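Long-range contacts in putative citrate lyase, alfa subunit (Streptococcus mutans, PDB 2HJ0), which is of uncharacterised function but belongs to the CitF family of citrate lyase alpha subunits and has an alpha/beta fold with two large, mostly parallel beta sheets: residues A[416-426]-A[473-484]; A[247-258]-A[282-290]. All coordinates share one frame; numbering follows the deposited sequence.

Contact 1: residues A[416-426]-A[473-484]; sequences LVRGRIPTFVD and LKEKAYAIVGNP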
loop_
_atom_site.group_PDB
_atom_site.type_symbol
_atom_site.label_atom_id
_atom_site.label_comp_id
_atom_site.label_asym_id
_atom_site.label_seq_id
_atom_site.Cartn_x
_atom_site.Cartn_y
_atom_site.Cartn_z
ATOM N N LEU A 416 -40.468 0.607 15.103
ATOM C CA LEU A 416 -40.993 -0.429 15.961
ATOM C C LEU A 416 -41.536 -1.581 15.127
ATOM O O LEU A 416 -41.363 -2.747 15.471
ATOM C CB LEU A 416 -42.095 0.163 16.828
ATOM C CG LEU A 416 -42.406 -0.559 18.132
ATOM C CD1 LEU A 416 -41.151 -0.632 18.993
ATOM C CD2 LEU A 416 -43.516 0.189 18.865
ATOM N N VAL A 417 -42.184 -1.248 14.017
ATOM C CA VAL A 417 -42.756 -2.255 13.130
ATOM C C VAL A 417 -42.701 -1.802 11.672
ATOM O O VAL A 417 -42.702 -0.606 11.387
ATOM C CB VAL A 417 -44.228 -2.536 13.525
ATOM C CG1 VAL A 417 -44.889 -3.411 12.497
ATOM C CG2 VAL A 417 -44.282 -3.213 14.882
ATOM N N ARG A 418 -42.613 -2.765 10.760
ATOM C CA ARG A 418 -42.598 -2.486 9.326
ATOM C C ARG A 418 -43.771 -3.258 8.733
ATOM O O ARG A 418 -43.731 -4.485 8.621
ATOM C CB ARG A 418 -41.292 -2.949 8.675
ATOM C CG ARG A 418 -40.089 -2.073 8.959
ATOM C CD ARG A 418 -38.951 -2.400 8.007
ATOM N NE ARG A 418 -37.812 -1.517 8.212
ATOM C CZ ARG A 418 -36.961 -1.609 9.230
ATOM N NH1 ARG A 418 -37.113 -2.560 10.149
ATOM N NH2 ARG A 418 -35.954 -0.743 9.332
ATOM N N GLY A 419 -44.828 -2.537 8.374
ATOM C CA GLY A 419 -45.992 -3.194 7.816
ATOM C C GLY A 419 -46.587 -4.135 8.843
ATOM O O GLY A 419 -47.034 -3.702 9.902
ATOM N N ARG A 420 -46.589 -5.426 8.537
ATOM C CA ARG A 420 -47.131 -6.430 9.447
ATOM C C ARG A 420 -46.011 -7.193 10.131
ATOM O O ARG A 420 -46.250 -8.166 10.838
ATOM C CB ARG A 420 -48.013 -7.409 8.669
ATOM C CG ARG A 420 -49.432 -6.953 8.526
ATOM C CD ARG A 420 -50.137 -7.101 9.845
ATOM N NE ARG A 420 -50.947 -5.936 10.144
ATOM C CZ ARG A 420 -51.566 -5.748 11.301
ATOM N NH1 ARG A 420 -51.455 -6.667 12.259
ATOM N NH2 ARG A 420 -52.287 -4.643 11.495
ATOM N N ILE A 421 -44.785 -6.741 9.913
ATOM C CA ILE A 421 -43.622 -7.398 10.485
ATOM C C ILE A 421 -43.042 -6.604 11.662
ATOM O O ILE A 421 -42.751 -5.412 11.542
ATOM C CB ILE A 421 -42.540 -7.589 9.400
ATOM C CG1 ILE A 421 -43.136 -8.359 8.218
ATOM C CG2 ILE A 421 -41.347 -8.338 9.973
ATOM C CD1 ILE A 421 -42.369 -8.191 6.921
ATOM N N PRO A 422 -42.885 -7.257 12.825
ATOM C CA PRO A 422 -42.335 -6.590 14.008
ATOM C C PRO A 422 -40.816 -6.519 13.931
ATOM O O PRO A 422 -40.155 -7.494 13.564
ATOM C CB PRO A 422 -42.797 -7.484 15.145
ATOM C CG PRO A 422 -42.685 -8.839 14.529
ATOM C CD PRO A 422 -43.293 -8.635 13.151
ATOM N N THR A 423 -40.256 -5.369 14.279
ATOM C CA THR A 423 -38.812 -5.247 14.242
ATOM C C THR A 423 -38.207 -5.793 15.532
ATOM O O THR A 423 -37.045 -6.183 15.557
ATOM C CB THR A 423 -38.385 -3.801 14.048
ATOM O OG1 THR A 423 -38.902 -3.323 12.800
ATOM C CG2 THR A 423 -36.867 -3.705 14.038
ATOM N N PHE A 424 -39.000 -5.838 16.597
ATOM C CA PHE A 424 -38.518 -6.352 17.871
ATOM C C PHE A 424 -39.218 -7.647 18.264
ATOM O O PHE A 424 -40.446 -7.714 18.342
ATOM C CB PHE A 424 -38.695 -5.295 18.959
ATOM C CG PHE A 424 -37.941 -4.036 18.685
ATOM C CD1 PHE A 424 -38.440 -3.092 17.798
ATOM C CD2 PHE A 424 -36.691 -3.827 19.250
ATOM C CE1 PHE A 424 -37.699 -1.965 17.467
ATOM C CE2 PHE A 424 -35.941 -2.704 18.927
ATOM C CZ PHE A 424 -36.448 -1.775 18.035
ATOM N N VAL A 425 -38.431 -8.679 18.520
ATOM C CA VAL A 425 -39.003 -9.966 18.869
ATOM C C VAL A 425 -38.235 -10.624 20.009
ATOM O O VAL A 425 -37.261 -10.070 20.508
ATOM C CB VAL A 425 -38.982 -10.901 17.659
ATOM C CG1 VAL A 425 -39.689 -10.244 16.479
ATOM C CG2 VAL A 425 -37.561 -11.232 17.310
ATOM N N ASP A 426 -38.674 -11.808 20.422
ATOM C CA ASP A 426 -38.000 -12.501 21.504
ATOM C C ASP A 426 -36.749 -13.232 21.050
ATOM O O ASP A 426 -35.872 -13.515 21.854
ATOM C CB ASP A 426 -38.938 -13.500 22.173
ATOM C CG ASP A 426 -40.017 -12.830 22.970
ATOM O OD1 ASP A 426 -39.678 -12.021 23.872
ATOM O OD2 ASP A 426 -41.205 -13.113 22.696
ATOM N N LEU A 473 -40.136 -2.893 24.361
ATOM C CA LEU A 473 -40.215 -2.576 22.945
ATOM C C LEU A 473 -40.855 -3.737 22.187
ATOM O O LEU A 473 -41.656 -3.529 21.283
ATOM C CB LEU A 473 -38.820 -2.299 22.381
ATOM C CG LEU A 473 -38.178 -0.979 22.792
ATOM C CD1 LEU A 473 -36.806 -0.866 22.153
ATOM C CD2 LEU A 473 -39.059 0.189 22.358
ATOM N N LYS A 474 -40.488 -4.955 22.575
ATOM C CA LYS A 474 -41.011 -6.154 21.950
ATOM C C LYS A 474 -42.512 -6.243 22.188
ATOM O O LYS A 474 -43.289 -6.441 21.250
ATOM C CB LYS A 474 -40.305 -7.385 22.510
ATOM C CG LYS A 474 -40.683 -8.685 21.830
ATOM C CD LYS A 474 -41.902 -9.316 22.465
ATOM C CE LYS A 474 -41.576 -9.791 23.853
ATOM N NZ LYS A 474 -42.770 -10.352 24.513
ATOM N N GLU A 475 -42.923 -6.086 23.442
ATOM C CA GLU A 475 -44.340 -6.139 23.796
ATOM C C GLU A 475 -45.099 -5.044 23.068
ATOM O O GLU A 475 -46.203 -5.254 22.558
ATOM C CB GLU A 475 -44.504 -5.969 25.303
ATOM C CG GLU A 475 -43.850 -7.079 26.088
ATOM C CD GLU A 475 -43.517 -6.694 27.530
ATOM O OE1 GLU A 475 -42.931 -7.555 28.244
ATOM O OE2 GLU A 475 -43.833 -5.541 27.943
ATOM N N LYS A 476 -44.478 -3.875 23.020
ATOM C CA LYS A 476 -45.038 -2.705 22.360
ATOM C C LYS A 476 -45.214 -2.994 20.856
ATOM O O LYS A 476 -46.073 -2.398 20.196
ATOM C CB LYS A 476 -44.089 -1.521 22.606
ATOM C CG LYS A 476 -44.517 -0.179 22.052
ATOM C CD LYS A 476 -45.651 0.443 22.842
ATOM C CE LYS A 476 -46.086 1.773 22.202
ATOM N NZ LYS A 476 -46.490 1.615 20.759
ATOM N N ALA A 477 -44.407 -3.925 20.336
ATOM C CA ALA A 477 -44.449 -4.325 18.925
ATOM C C ALA A 477 -45.514 -5.391 18.698
ATOM O O ALA A 477 -46.310 -5.304 17.761
ATOM C CB ALA A 477 -43.090 -4.852 18.487
ATOM N N TYR A 478 -45.514 -6.401 19.562
ATOM C CA TYR A 478 -46.486 -7.480 19.484
ATOM C C TYR A 478 -47.900 -6.914 19.576
ATOM O O TYR A 478 -48.842 -7.464 19.005
ATOM C CB TYR A 478 -46.238 -8.499 20.608
ATOM C CG TYR A 478 -47.420 -9.400 20.928
ATOM C CD1 TYR A 478 -48.400 -9.001 21.840
ATOM C CD2 TYR A 478 -47.575 -10.641 20.294
ATOM C CE1 TYR A 478 -49.508 -9.811 22.112
ATOM C CE2 TYR A 478 -48.680 -11.458 20.559
ATOM C CZ TYR A 478 -49.641 -11.037 21.466
ATOM O OH TYR A 478 -50.736 -11.834 21.716
ATOM N N ALA A 479 -48.052 -5.806 20.289
ATOM C CA ALA A 479 -49.365 -5.195 20.434
ATOM C C ALA A 479 -49.787 -4.428 19.190
ATOM O O ALA A 479 -50.814 -3.758 19.194
ATOM C CB ALA A 479 -49.380 -4.270 21.639
ATOM N N ILE A 480 -49.006 -4.528 18.122
ATOM C CA ILE A 480 -49.342 -3.818 16.901
ATOM C C ILE A 480 -49.634 -4.761 15.746
ATOM O O ILE A 480 -50.630 -4.592 15.047
ATOM C CB ILE A 480 -48.208 -2.874 16.491
ATOM C CG1 ILE A 480 -47.900 -1.920 17.641
ATOM C CG2 ILE A 480 -48.602 -2.092 15.254
ATOM C CD1 ILE A 480 -46.733 -1.007 17.367
ATOM N N VAL A 481 -48.765 -5.749 15.550
ATOM C CA VAL A 481 -48.925 -6.709 14.463
ATOM C C VAL A 481 -49.102 -8.129 14.978
ATOM O O VAL A 481 -49.054 -9.084 14.208
ATOM C CB VAL A 481 -47.710 -6.688 13.516
ATOM C CG1 VAL A 481 -47.626 -5.353 12.819
ATOM C CG2 VAL A 481 -46.438 -6.974 14.299
ATOM N N GLY A 482 -49.300 -8.263 16.282
ATOM C CA GLY A 482 -49.494 -9.577 16.869
ATOM C C GLY A 482 -48.287 -10.476 16.727
ATOM O O GLY A 482 -47.323 -10.137 16.042
ATOM N N ASN A 483 -48.339 -11.631 17.375
ATOM C CA ASN A 483 -47.229 -12.559 17.303
ATOM C C ASN A 483 -47.070 -13.024 15.858
ATOM O O ASN A 483 -48.027 -13.465 15.226
ATOM C CB ASN A 483 -47.476 -13.750 18.221
ATOM C CG ASN A 483 -46.206 -14.505 18.535
ATOM O OD1 ASN A 483 -45.494 -14.947 17.630
ATOM N ND2 ASN A 483 -45.908 -14.652 19.826
ATOM N N PRO A 484 -45.853 -12.914 15.311
ATOM C CA PRO A 484 -45.602 -13.335 13.928
ATOM C C PRO A 484 -45.802 -14.838 13.738
ATOM O O PRO A 484 -45.465 -15.628 14.618
ATOM C CB PRO A 484 -44.155 -12.903 13.700
ATOM C CG PRO A 484 -43.542 -13.053 15.078
ATOM C CD PRO A 484 -44.612 -12.449 15.961
#

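Contact 2: residues A[247-258]-A[282-290]; sequences YTKNPKELLIAE and GASLAVTRF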
loop_
_atom_site.group_PDB
_atom_site.type_symbol
_atom_site.label_atom_id
_atom_site.label_comp_id
_atom_site.label_asym_id
_atom_site.label_seq_id
_atom_site.Cartn_x
_atom_site.Cartn_y
_atom_site.Cartn_z
ATOM N N TYR A 247 -32.187 13.269 2.203
ATOM C CA TYR A 247 -32.741 12.681 3.411
ATOM C C TYR A 247 -34.177 12.216 3.223
ATOM O O TYR A 247 -34.799 12.469 2.197
ATOM C CB TYR A 247 -32.706 13.689 4.552
ATOM C CG TYR A 247 -31.328 14.138 4.957
ATOM C CD1 TYR A 247 -30.390 13.230 5.453
ATOM C CD2 TYR A 247 -30.971 15.479 4.877
ATOM C CE1 TYR A 247 -29.129 13.654 5.862
ATOM C CE2 TYR A 247 -29.719 15.912 5.280
ATOM C CZ TYR A 247 -28.802 14.998 5.773
ATOM O OH TYR A 247 -27.568 15.447 6.178
ATOM N N THR A 248 -34.708 11.546 4.236
ATOM C CA THR A 248 -36.069 11.044 4.181
ATOM C C THR A 248 -37.103 12.124 4.493
ATOM O O THR A 248 -36.769 13.208 4.966
ATOM C CB THR A 248 -36.243 9.873 5.160
ATOM O OG1 THR A 248 -37.587 9.384 5.099
ATOM C CG2 THR A 248 -35.926 10.316 6.578
ATOM N N LYS A 249 -38.365 11.812 4.224
ATOM C CA LYS A 249 -39.473 12.729 4.460
ATOM C C LYS A 249 -40.440 12.078 5.434
ATOM O O LYS A 249 -41.284 12.746 6.023
ATOM C CB LYS A 249 -40.188 13.010 3.144
ATOM C CG LYS A 249 -39.251 13.410 2.023
ATOM C CD LYS A 249 -38.812 14.859 2.154
ATOM C CE LYS A 249 -39.723 15.755 1.353
ATOM N NZ LYS A 249 -39.700 15.353 -0.084
ATOM N N ASN A 250 -40.308 10.763 5.590
ATOM C CA ASN A 250 -41.164 9.998 6.490
ATOM C C ASN A 250 -41.038 10.490 7.921
ATOM O O ASN A 250 -40.012 10.283 8.573
ATOM C CB ASN A 250 -40.803 8.522 6.459
ATOM C CG ASN A 250 -41.664 7.714 7.397
ATOM O OD1 ASN A 250 -42.871 7.601 7.195
ATOM N ND2 ASN A 250 -41.056 7.161 8.445
ATOM N N PRO A 251 -42.100 11.115 8.444
ATOM C CA PRO A 251 -42.098 11.645 9.813
ATOM C C PRO A 251 -41.665 10.649 10.883
ATOM O O PRO A 251 -40.932 11.006 11.806
ATOM C CB PRO A 251 -43.534 12.116 10.002
ATOM C CG PRO A 251 -44.307 11.148 9.151
ATOM C CD PRO A 251 -43.466 11.073 7.899
ATOM N N LYS A 252 -42.106 9.402 10.765
ATOM C CA LYS A 252 -41.733 8.399 11.747
ATOM C C LYS A 252 -40.214 8.233 11.736
ATOM O O LYS A 252 -39.567 8.242 12.786
ATOM C CB LYS A 252 -42.440 7.076 11.447
ATOM C CG LYS A 252 -42.074 5.921 12.368
ATOM C CD LYS A 252 -42.892 4.678 12.045
ATOM C CE LYS A 252 -44.115 4.564 12.942
ATOM N NZ LYS A 252 -44.995 5.773 12.947
ATOM N N GLU A 253 -39.635 8.102 10.550
ATOM C CA GLU A 253 -38.194 7.948 10.457
ATOM C C GLU A 253 -37.468 9.176 11.000
ATOM O O GLU A 253 -36.509 9.044 11.766
ATOM C CB GLU A 253 -37.787 7.666 9.009
ATOM C CG GLU A 253 -38.033 6.219 8.598
ATOM C CD GLU A 253 -37.817 5.973 7.114
ATOM O OE1 GLU A 253 -37.829 4.791 6.693
ATOM O OE2 GLU A 253 -37.644 6.966 6.371
ATOM N N LEU A 254 -37.933 10.366 10.623
ATOM C CA LEU A 254 -37.316 11.610 11.095
ATOM C C LEU A 254 -37.316 11.724 12.623
ATOM O O LEU A 254 -36.402 12.305 13.217
ATOM C CB LEU A 254 -38.020 12.833 10.494
ATOM C CG LEU A 254 -37.644 13.206 9.070
ATOM C CD1 LEU A 254 -38.493 14.357 8.602
ATOM C CD2 LEU A 254 -36.173 13.560 9.028
ATOM N N LEU A 255 -38.343 11.178 13.257
ATOM C CA LEU A 255 -38.424 11.215 14.704
ATOM C C LEU A 255 -37.353 10.286 15.250
ATOM O O LEU A 255 -36.647 10.618 16.200
ATOM C CB LEU A 255 -39.792 10.732 15.169
ATOM C CG LEU A 255 -40.108 10.843 16.662
ATOM C CD1 LEU A 255 -40.517 12.258 16.970
ATOM C CD2 LEU A 255 -41.236 9.896 17.018
ATOM N N ILE A 256 -37.238 9.114 14.636
ATOM C CA ILE A 256 -36.250 8.142 15.065
ATOM C C ILE A 256 -34.871 8.759 14.895
ATOM O O ILE A 256 -34.032 8.678 15.794
ATOM C CB ILE A 256 -36.364 6.814 14.255
ATOM C CG1 ILE A 256 -37.724 6.161 14.535
ATOM C CG2 ILE A 256 -35.252 5.852 14.654
ATOM C CD1 ILE A 256 -38.000 4.921 13.751
ATOM N N ALA A 257 -34.640 9.394 13.753
ATOM C CA ALA A 257 -33.359 10.039 13.502
ATOM C C ALA A 257 -33.080 11.065 14.582
ATOM O O ALA A 257 -31.997 11.075 15.161
ATOM C CB ALA A 257 -33.370 10.718 12.143
ATOM N N GLU A 258 -34.064 11.920 14.855
ATOM C CA GLU A 258 -33.888 12.960 15.862
ATOM C C GLU A 258 -33.580 12.403 17.242
ATOM O O GLU A 258 -32.705 12.925 17.933
ATOM C CB GLU A 258 -35.109 13.882 15.925
ATOM C CG GLU A 258 -34.981 14.942 17.007
ATOM C CD GLU A 258 -35.772 16.217 16.732
ATOM O OE1 GLU A 258 -36.985 16.115 16.400
ATOM O OE2 GLU A 258 -35.177 17.325 16.868
ATOM N N GLY A 282 -32.426 6.053 4.912
ATOM C CA GLY A 282 -33.367 5.932 6.008
ATOM C C GLY A 282 -33.075 6.852 7.177
ATOM O O GLY A 282 -32.452 7.902 7.018
ATOM N N ALA A 283 -33.527 6.456 8.359
ATOM C CA ALA A 283 -33.324 7.254 9.560
ATOM C C ALA A 283 -31.854 7.290 9.958
ATOM O O ALA A 283 -31.361 8.309 10.435
ATOM C CB ALA A 283 -34.163 6.689 10.707
ATOM N N SER A 284 -31.161 6.170 9.773
ATOM C CA SER A 284 -29.745 6.091 10.114
ATOM C C SER A 284 -28.944 7.173 9.390
ATOM O O SER A 284 -27.915 7.634 9.892
ATOM C CB SER A 284 -29.179 4.721 9.747
ATOM O OG SER A 284 -29.152 4.574 8.342
ATOM N N LEU A 285 -29.402 7.575 8.210
ATOM C CA LEU A 285 -28.711 8.618 7.465
ATOM C C LEU A 285 -29.168 9.990 7.925
ATOM O O LEU A 285 -28.355 10.856 8.192
ATOM C CB LEU A 285 -28.975 8.469 5.965
ATOM C CG LEU A 285 -28.629 9.633 5.025
ATOM C CD1 LEU A 285 -27.172 10.040 5.123
ATOM C CD2 LEU A 285 -28.955 9.193 3.624
ATOM N N ALA A 286 -30.480 10.166 8.025
ATOM C CA ALA A 286 -31.061 11.436 8.428
ATOM C C ALA A 286 -30.513 11.963 9.743
ATOM O O ALA A 286 -30.458 13.170 9.963
ATOM C CB ALA A 286 -32.568 11.303 8.518
ATOM N N VAL A 287 -30.117 11.060 10.625
ATOM C CA VAL A 287 -29.591 11.468 11.912
ATOM C C VAL A 287 -28.542 12.570 11.757
ATOM O O VAL A 287 -28.413 13.418 12.634
ATOM C CB VAL A 287 -28.990 10.253 12.663
ATOM C CG1 VAL A 287 -27.758 9.753 11.931
ATOM C CG2 VAL A 287 -28.654 10.626 14.086
ATOM N N THR A 288 -27.811 12.576 10.643
ATOM C CA THR A 288 -26.780 13.595 10.437
ATOM C C THR A 288 -27.348 15.018 10.348
ATOM O O THR A 288 -26.674 15.981 10.710
ATOM C CB THR A 288 -25.930 13.339 9.160
ATOM O OG1 THR A 288 -26.730 13.558 7.998
ATOM C CG2 THR A 288 -25.404 11.944 9.134
ATOM N N ARG A 289 -28.578 15.154 9.865
ATOM C CA ARG A 289 -29.204 16.468 9.756
ATOM C C ARG A 289 -29.341 17.103 11.128
ATOM O O ARG A 289 -28.879 18.225 11.350
ATOM C CB ARG A 289 -30.595 16.369 9.117
ATOM C CG ARG A 289 -31.425 17.633 9.262
ATOM C CD ARG A 289 -32.893 17.408 8.940
ATOM N NE ARG A 289 -33.142 17.229 7.513
ATOM C CZ ARG A 289 -34.312 16.840 7.014
ATOM N NH1 ARG A 289 -35.322 16.588 7.836
ATOM N NH2 ARG A 289 -34.473 16.702 5.701
ATOM N N PHE A 290 -29.973 16.383 12.049
ATOM C CA PHE A 290 -30.177 16.892 13.404
ATOM C C PHE A 290 -28.856 17.045 14.128
ATOM O O PHE A 290 -28.667 17.973 14.913
ATOM C CB PHE A 290 -31.104 15.959 14.193
ATOM C CG PHE A 290 -32.427 15.741 13.528
ATOM C CD1 PHE A 290 -32.550 14.826 12.492
ATOM C CD2 PHE A 290 -33.533 16.504 13.886
ATOM C CE1 PHE A 290 -33.755 14.677 11.817
ATOM C CE2 PHE A 290 -34.743 16.367 13.218
ATOM C CZ PHE A 290 -34.855 15.452 12.180
#

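Contact 1: residues A[416-426]-A[473-484]
Asp426 and Lys474 form a salt bridge across the contact, with OD1 of Asp426 3.6 Å from NZ of Lys474. OD2 of Asp426 lies 3.7 Å from the same NZ, so the pairing is loose, with neither oxygen clearly preferred. With CG opposite its backbone N (chi1 -174°) and two further bends along the chain, Lys474 runs first against O of Phe424 and C of Val425 and then out to the acid. Behind this polar end the contact is greasy. Leu416 forks over helix 470-481: CD1 meets CD2 of Leu473 at 4.0 Å, while CD2 points between Lys476 and Ile480, 3.7 Å from CD1 of Ile480. Val417 and Val481 come tip to tip through their CG1 methyls, and the other branch of Val481, CG2, lies 3.7 Å from CD of Pro422. Ala477, small enough to let the chain in close, fills the middle with its CB against Val417, Pro422 and Phe424. CB of Leu473 covers one face of the Phe424 ring toward its rim, and CD1 of Leu473 reaches CE2 of that ring at 3.8 Å. Phe424 and Leu473 both lean on Val441 of strand 440-442. Strands 417-418 and 421-422 form a tight hairpin, closed by a type II' turn from Arg418 to Ile421, and Arg420 bends back from it so that CG1 of Val481 lies over a face of its guanidinium. No hydrogen bond joins the segments; hairpin and helix are held by apolar fit, with the lone ion pair at an exposed end probably adding modest, solvent-screened attraction.

Contact 2: residues A[247-258]-A[282-290]
Tyr247 and Thr288 are joined by a hydrogen bond between hydroxyls, 2.8 Å from OH to OG1, and OG1 arrives at the edge of the tyrosine ring, near its plane. CB of Arg289 covers one face of that ring in a CH-pi contact, 4.2 Å from the centroid, while the guanidinium stands nearly upright to the ring, the planes 80° apart. On its way to Thr288 the ring passes Leu285, with CD1 of Tyr247 4.0 Å from CG of Leu285. At the other end, Phe290 is sandwiched: CB of Glu258 lies 3.8 Å from its ring centroid over one face, CD of Arg289 covers the opposite face, and CD2 of Leu254 meets the edge in plane. Next to Phe290, Ala257 is a knob in a hole made by Ala283, Ala286, Val287 and Phe290, its CB 3.8 Å from CB of Ala286. Alanines at this centre let the axes of 251-258 and 282-290 approach to 7.8 Å, crossing at -59°. One shell out, Thr248 lies just ahead of helix 251-265. With OG1 opposite its backbone N (chi1 180°), it donates to OE2 of Glu253 over 2.7 Å and accepts from the backbone N of Asn250, an ST turn leading to the N-cap, while CG2 of Thr248 rests on Ala286. Beyond this, Tyr247 and Thr288 both touch Ala312 of helix 311-318, Val287 also packs on Ala260 and Ala261 further along helix 251-265, and Ile256 and Ala283 press on Ile413 of strand 409-413, seating the pair on the nine-stranded sheet.

How the contacts relate
Contact 2 closes along the chain before contact 1 opens, and both lie on the same side of the chain's centre, 21 Å apart between centres. Their nearest atoms are about 5 Å apart, so they do not touch. The mixed nine-stranded sheet ties them together: strand 409-413, on which the helix pair of contact 2 rests, runs on, after a few residues, into the hairpin of contact 1, and its neighbour 440-442 supports that contact. Glu444, just past 440-442, spans the gap, accepting a hydrogen bond from the backbone N of Leu416 while touching Lys252. The two contacts belong to one layered alpha/beta unit, contact 2 packed on strand 409-413, contact 1 on 440-442 and the following loop.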